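Porin (Rhodobacter blasticus, PDB 3PRN) assembles as a homotrimer in the bacterial outer membrane and forms channels for passive diffusion of small hydrophilic solutes up to about 0.6 kDa. Local coordinates at residues 155-159 / 160-164; 169-173 / 174-178. The protein carries 1 engineered substitution. All blocks are in the same frame, centred on the assembly; numbering follows the deposited sequence.

Interaction 1. Residues 155-159 / 160-164; sequences VDSSL and VTEEF
Val155 and Val160 bring their methyls together across a tight turn in the loop between strands 142-150 and 163-171, with Val155 CG1 3.9 Å from Val160 CG1 and the two side chains crossing obliquely. Val160 can be followed from CB outward. Its CB sits just past the carbonyl of Leu159. Val160 CG1, placed anti to its own carbonyl carbon (chi1 -61°), passes 3.3 Å from Leu159 O on its way to Val155. Val160 CG2 turns to the other side and approaches Ser157 O at 4.0 Å. With an alanine here both methyls would be gone, which would probably leave Val155 CG1 without its apolar mate and open a gap beside the carbonyl of Ser157.

The turn itself is held by residues 156-159. Leu159 N bonds to Asp156 O at 2.9 Å, closing a type I beta turn, and Asp156 OD1 accepts Ser158 N at 3.2 Å in an Asx turn. Ser158 OG gives OD1 a second bond, coming from the opposite face of the carboxylate plane, so one oxygen is gripped by both donors of a single serine. Asp156 and Ser157 also meet Glu23 of a neighbouring subunit, whose OE2 takes the backbone N of Ser157; the turn therefore lies at the trimer interface.

Glu162, its chain bent at chi2 (96°), carries its carboxylate back until OE2 stands 2.9 Å from Ser157 O. Both atoms are acceptors, so this approach is no hydrogen bond, and it may raise the affinity of Glu162 for a proton. The chemistry is thus uneven: Asp156 OD1 has two donors, whereas Val160 N is buried with no partner.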
loop_
_atom_site.group_PDB
_atom_site.type_symbol
_atom_site.label_atom_id
_atom_site.label_comp_id
_atom_site.label_asym_id
_atom_site.label_seq_id
_atom_site.Cartn_x
_atom_site.Cartn_y
_atom_site.Cartn_z
ATOM N N VAL A 155 -22.340 -15.135 -8.451
ATOM C CA VAL A 155 -23.243 -15.673 -9.507
ATOM C C VAL A 155 -23.712 -17.049 -9.128
ATOM O O VAL A 155 -22.979 -17.812 -8.444
ATOM C CB VAL A 155 -22.427 -15.712 -10.819
ATOM C CG1 VAL A 155 -23.023 -16.692 -11.795
ATOM C CG2 VAL A 155 -22.310 -14.302 -11.383
ATOM N N ASP A 156 -24.924 -17.438 -9.496
ATOM C CA ASP A 156 -25.420 -18.757 -9.164
ATOM C C ASP A 156 -24.389 -19.867 -9.368
ATOM O O ASP A 156 -23.754 -20.024 -10.416
ATOM C CB ASP A 156 -26.606 -19.094 -10.119
ATOM C CG ASP A 156 -27.431 -20.146 -9.395
ATOM O OD1 ASP A 156 -27.122 -21.390 -9.515
ATOM O OD2 ASP A 156 -28.385 -19.775 -8.616
ATOM N N SER A 157 -24.261 -20.707 -8.385
ATOM C CA SER A 157 -23.315 -21.793 -8.312
ATOM C C SER A 157 -23.273 -22.754 -9.481
ATOM O O SER A 157 -22.213 -23.290 -9.861
ATOM C CB SER A 157 -23.698 -22.574 -7.028
ATOM O OG SER A 157 -22.583 -23.301 -6.593
ATOM N N SER A 158 -24.422 -23.035 -10.112
ATOM C CA SER A 158 -24.408 -23.963 -11.262
ATOM C C SER A 158 -24.012 -23.261 -12.540
ATOM O O SER A 158 -23.838 -23.890 -13.612
ATOM C CB SER A 158 -25.829 -24.558 -11.379
ATOM O OG SER A 158 -26.690 -23.440 -11.686
ATOM N N LEU A 159 -23.831 -21.946 -12.525
ATOM C CA LEU A 159 -23.419 -21.246 -13.734
ATOM C C LEU A 159 -21.916 -21.053 -13.849
ATOM O O LEU A 159 -21.441 -20.418 -14.821
ATOM C CB LEU A 159 -24.142 -19.880 -13.761
ATOM C CG LEU A 159 -25.690 -20.026 -13.813
ATOM C CD1 LEU A 159 -26.384 -18.718 -13.539
ATOM C CD2 LEU A 159 -26.087 -20.553 -15.192
ATOM N N VAL A 160 -21.118 -21.475 -12.853
ATOM C CA VAL A 160 -19.653 -21.255 -12.933
ATOM C C VAL A 160 -18.932 -22.554 -12.651
ATOM O O VAL A 160 -19.488 -23.466 -12.033
ATOM C CB VAL A 160 -19.180 -20.134 -11.972
ATOM C CG1 VAL A 160 -19.863 -18.817 -12.362
ATOM C CG2 VAL A 160 -19.494 -20.412 -10.537
ATOM N N THR A 161 -17.712 -22.705 -13.074
ATOM C CA THR A 161 -16.986 -23.944 -12.792
ATOM C C THR A 161 -16.116 -23.734 -11.559
ATOM O O THR A 161 -15.260 -22.857 -11.600
ATOM C CB THR A 161 -16.042 -24.250 -13.985
ATOM O OG1 THR A 161 -16.835 -24.230 -15.177
ATOM C CG2 THR A 161 -15.292 -25.537 -13.821
ATOM N N GLU A 162 -16.300 -24.504 -10.533
ATOM C CA GLU A 162 -15.480 -24.350 -9.325
ATOM C C GLU A 162 -14.355 -25.375 -9.351
ATOM O O GLU A 162 -14.534 -26.428 -9.950
ATOM C CB GLU A 162 -16.345 -24.556 -8.068
ATOM C CG GLU A 162 -17.352 -23.411 -7.933
ATOM C CD GLU A 162 -18.700 -23.767 -8.525
ATOM O OE1 GLU A 162 -19.020 -24.960 -8.716
ATOM O OE2 GLU A 162 -19.488 -22.837 -8.834
ATOM N N GLU A 163 -13.220 -25.070 -8.719
ATOM C CA GLU A 163 -12.091 -25.966 -8.690
ATOM C C GLU A 163 -12.021 -26.654 -7.330
ATOM O O GLU A 163 -12.064 -26.009 -6.281
ATOM C CB GLU A 163 -10.797 -25.182 -8.935
ATOM C CG GLU A 163 -9.556 -26.048 -8.801
ATOM C CD GLU A 163 -8.290 -25.216 -8.718
ATOM O OE1 GLU A 163 -7.859 -24.826 -7.572
ATOM O OE2 GLU A 163 -7.663 -24.900 -9.796
ATOM N N PHE A 164 -11.929 -27.970 -7.349
ATOM C CA PHE A 164 -11.793 -28.728 -6.099
ATOM C C PHE A 164 -10.485 -29.499 -6.128
ATOM O O PHE A 164 -10.180 -30.216 -7.091
ATOM C CB PHE A 164 -12.949 -29.700 -5.886
ATOM C CG PHE A 164 -12.746 -30.500 -4.601
ATOM C CD1 PHE A 164 -12.878 -29.872 -3.356
ATOM C CD2 PHE A 164 -12.406 -31.853 -4.672
ATOM C CE1 PHE A 164 -12.661 -30.600 -2.180
ATOM C CE2 PHE A 164 -12.186 -32.580 -3.496
ATOM C CZ PHE A 164 -12.312 -31.953 -2.250
#

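Interaction 2. Residues 169-173 / 174-178; sequences DWSND and MISLA
Trp170 and Leu177 lie side by side and point the same way, forming a hydrogen-bonded pair of the antiparallel hairpin made by strands 163-171 and 175-183. With CG anti to the backbone N (chi1 172°), the indole leans over the partner strand: Trp170 CE3 comes within 4.1 Å of Leu177 CD1, and its CZ3 within 4.2 Å of Ile175 CG2. Asn172 N sits above one face of the ring, offset toward its rim. Two backbone hydrogen bonds join Trp170 and Leu177, each N to the other's O.

The other face of the sheet carries smaller, mostly polar side chains. Ser171 and Ser176, a non-hydrogen-bonded pair, share a bond between their hydroxyls, OG to OG 3.2 Å. Farther along, Asp169 CB packs on Ala178 CB, but its carboxylate leads away to Asn143, Tyr145 and the backbone N of Ala93.

Asn172 closes the hairpin. Its backbone N bonds to Ile175 O, yet the return bond goes to the side chain: Asn172 OD1 takes Ile175 N at 3.0 Å and Met174 N at 2.8 Å. The two donors reach this oxygen from opposite faces of the amide plane, each tilted about 25° from it, and the bond from Met174 makes an Asx turn.

The division suits a porin wall, with the largely apolar Trp170, Ile175 and Leu177 at the surface, probably toward lipid, and Asp169, Ser171, Ser176 and Ala178 on the other face, consistent with its looking into the barrel, where Asp169 and Ser176 meet a loop around Ala93. At the bend, a single amide oxygen satisfies two backbone N-H groups, and the pair of bonds should keep the Asn172 amide from turning.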
loop_
_atom_site.group_PDB
_atom_site.type_symbol
_atom_site.label_atom_id
_atom_site.label_comp_id
_atom_site.label_asym_id
_atom_site.label_seq_id
_atom_site.Cartn_x
_atom_site.Cartn_y
_atom_site.Cartn_z
ATOM N N ASP A 169 1.042 -35.238 1.670
ATOM C CA ASP A 169 2.434 -35.585 1.638
ATOM C C ASP A 169 2.815 -36.220 2.997
ATOM O O ASP A 169 2.147 -36.130 4.041
ATOM C CB ASP A 169 3.397 -34.498 1.240
ATOM C CG ASP A 169 3.255 -33.218 2.051
ATOM O OD1 ASP A 169 3.512 -33.266 3.273
ATOM O OD2 ASP A 169 2.867 -32.180 1.478
ATOM N N TRP A 170 3.945 -36.913 2.917
ATOM C CA TRP A 170 4.401 -37.716 4.045
ATOM C C TRP A 170 5.904 -37.845 3.927
ATOM O O TRP A 170 6.472 -38.032 2.855
ATOM C CB TRP A 170 3.717 -39.114 4.011
ATOM C CG TRP A 170 4.370 -39.967 5.085
ATOM C CD1 TRP A 170 4.037 -39.996 6.415
ATOM C CD2 TRP A 170 5.495 -40.829 4.918
ATOM N NE1 TRP A 170 4.910 -40.817 7.078
ATOM C CE2 TRP A 170 5.812 -41.342 6.187
ATOM C CE3 TRP A 170 6.278 -41.203 3.821
ATOM C CZ2 TRP A 170 6.870 -42.230 6.396
ATOM C CZ3 TRP A 170 7.330 -42.083 4.018
ATOM C CH2 TRP A 170 7.611 -42.591 5.301
ATOM N N SER A 171 6.521 -37.736 5.099
ATOM C CA SER A 171 7.976 -37.825 5.077
ATOM C C SER A 171 8.525 -38.434 6.355
ATOM O O SER A 171 7.874 -38.391 7.421
ATOM C CB SER A 171 8.437 -36.375 4.843
ATOM O OG SER A 171 9.834 -36.350 4.769
ATOM N N ASN A 172 9.706 -39.039 6.266
ATOM C CA ASN A 172 10.475 -39.396 7.458
ATOM C C ASN A 172 11.851 -38.768 7.276
ATOM O O ASN A 172 12.015 -37.726 6.610
ATOM C CB ASN A 172 10.462 -40.878 7.734
ATOM C CG ASN A 172 11.147 -41.670 6.639
ATOM O OD1 ASN A 172 12.010 -41.138 5.937
ATOM N ND2 ASN A 172 10.764 -42.926 6.494
ATOM N N ASP A 173 12.917 -39.355 7.805
ATOM C CA ASP A 173 14.230 -38.706 7.593
ATOM C C ASP A 173 14.820 -38.906 6.200
ATOM O O ASP A 173 15.616 -38.082 5.687
ATOM C CB ASP A 173 15.184 -39.229 8.694
ATOM C CG ASP A 173 14.737 -38.882 10.112
ATOM O OD1 ASP A 173 13.858 -39.593 10.689
ATOM O OD2 ASP A 173 15.255 -37.887 10.709
ATOM N N MET A 174 14.493 -40.007 5.521
ATOM C CA MET A 174 15.033 -40.396 4.256
ATOM C C MET A 174 14.151 -40.416 3.020
ATOM O O MET A 174 14.672 -40.180 1.911
ATOM C CB MET A 174 15.562 -41.869 4.451
ATOM C CG MET A 174 16.888 -41.889 5.213
ATOM S SD MET A 174 17.007 -43.321 6.314
ATOM C CE MET A 174 17.065 -42.515 7.931
ATOM N N ILE A 175 12.889 -40.787 3.122
ATOM C CA ILE A 175 11.964 -40.863 2.012
ATOM C C ILE A 175 10.841 -39.839 2.160
ATOM O O ILE A 175 10.384 -39.611 3.272
ATOM C CB ILE A 175 11.324 -42.262 1.960
ATOM C CG1 ILE A 175 12.427 -43.287 1.614
ATOM C CG2 ILE A 175 10.179 -42.369 0.993
ATOM C CD1 ILE A 175 12.133 -44.632 2.313
ATOM N N SER A 176 10.333 -39.311 1.046
ATOM C CA SER A 176 9.155 -38.472 1.043
ATOM C C SER A 176 8.289 -38.863 -0.165
ATOM O O SER A 176 8.807 -39.155 -1.224
ATOM C CB SER A 176 9.403 -36.967 0.948
ATOM O OG SER A 176 10.505 -36.530 1.690
ATOM N N LEU A 177 6.999 -38.865 0.101
ATOM C CA LEU A 177 5.999 -39.162 -0.890
ATOM C C LEU A 177 4.940 -38.034 -0.891
ATOM O O LEU A 177 4.649 -37.502 0.149
ATOM C CB LEU A 177 5.259 -40.447 -0.567
ATOM C CG LEU A 177 6.158 -41.700 -0.465
ATOM C CD1 LEU A 177 5.308 -42.792 0.188
ATOM C CD2 LEU A 177 6.643 -42.141 -1.829
ATOM N N ALA A 178 4.364 -37.777 -2.065
ATOM C CA ALA A 178 3.369 -36.708 -2.156
ATOM C C ALA A 178 2.458 -37.016 -3.338
ATOM O O ALA A 178 2.899 -37.610 -4.317
ATOM C CB ALA A 178 4.069 -35.361 -2.351
#

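From the N terminus, the chain leaves strand 142-150 and makes interaction 1 in the loop that returns it to the barrel; that contact is complete before interaction 2 begins, so the two run in series and neither nest nor cross. Strand 163-171 connects them: its start belongs to 160-164 and its end to 169-173, where the hairpin turn passes the chain to strand 175-183. The centres are 35 Å apart and the nearest atoms about 14 Å, with no touch. One contact thus shapes a long loop that meets a neighbouring subunit, the other a short turn at the opposite end of the same strand, in the wall of the closed antiparallel barrel.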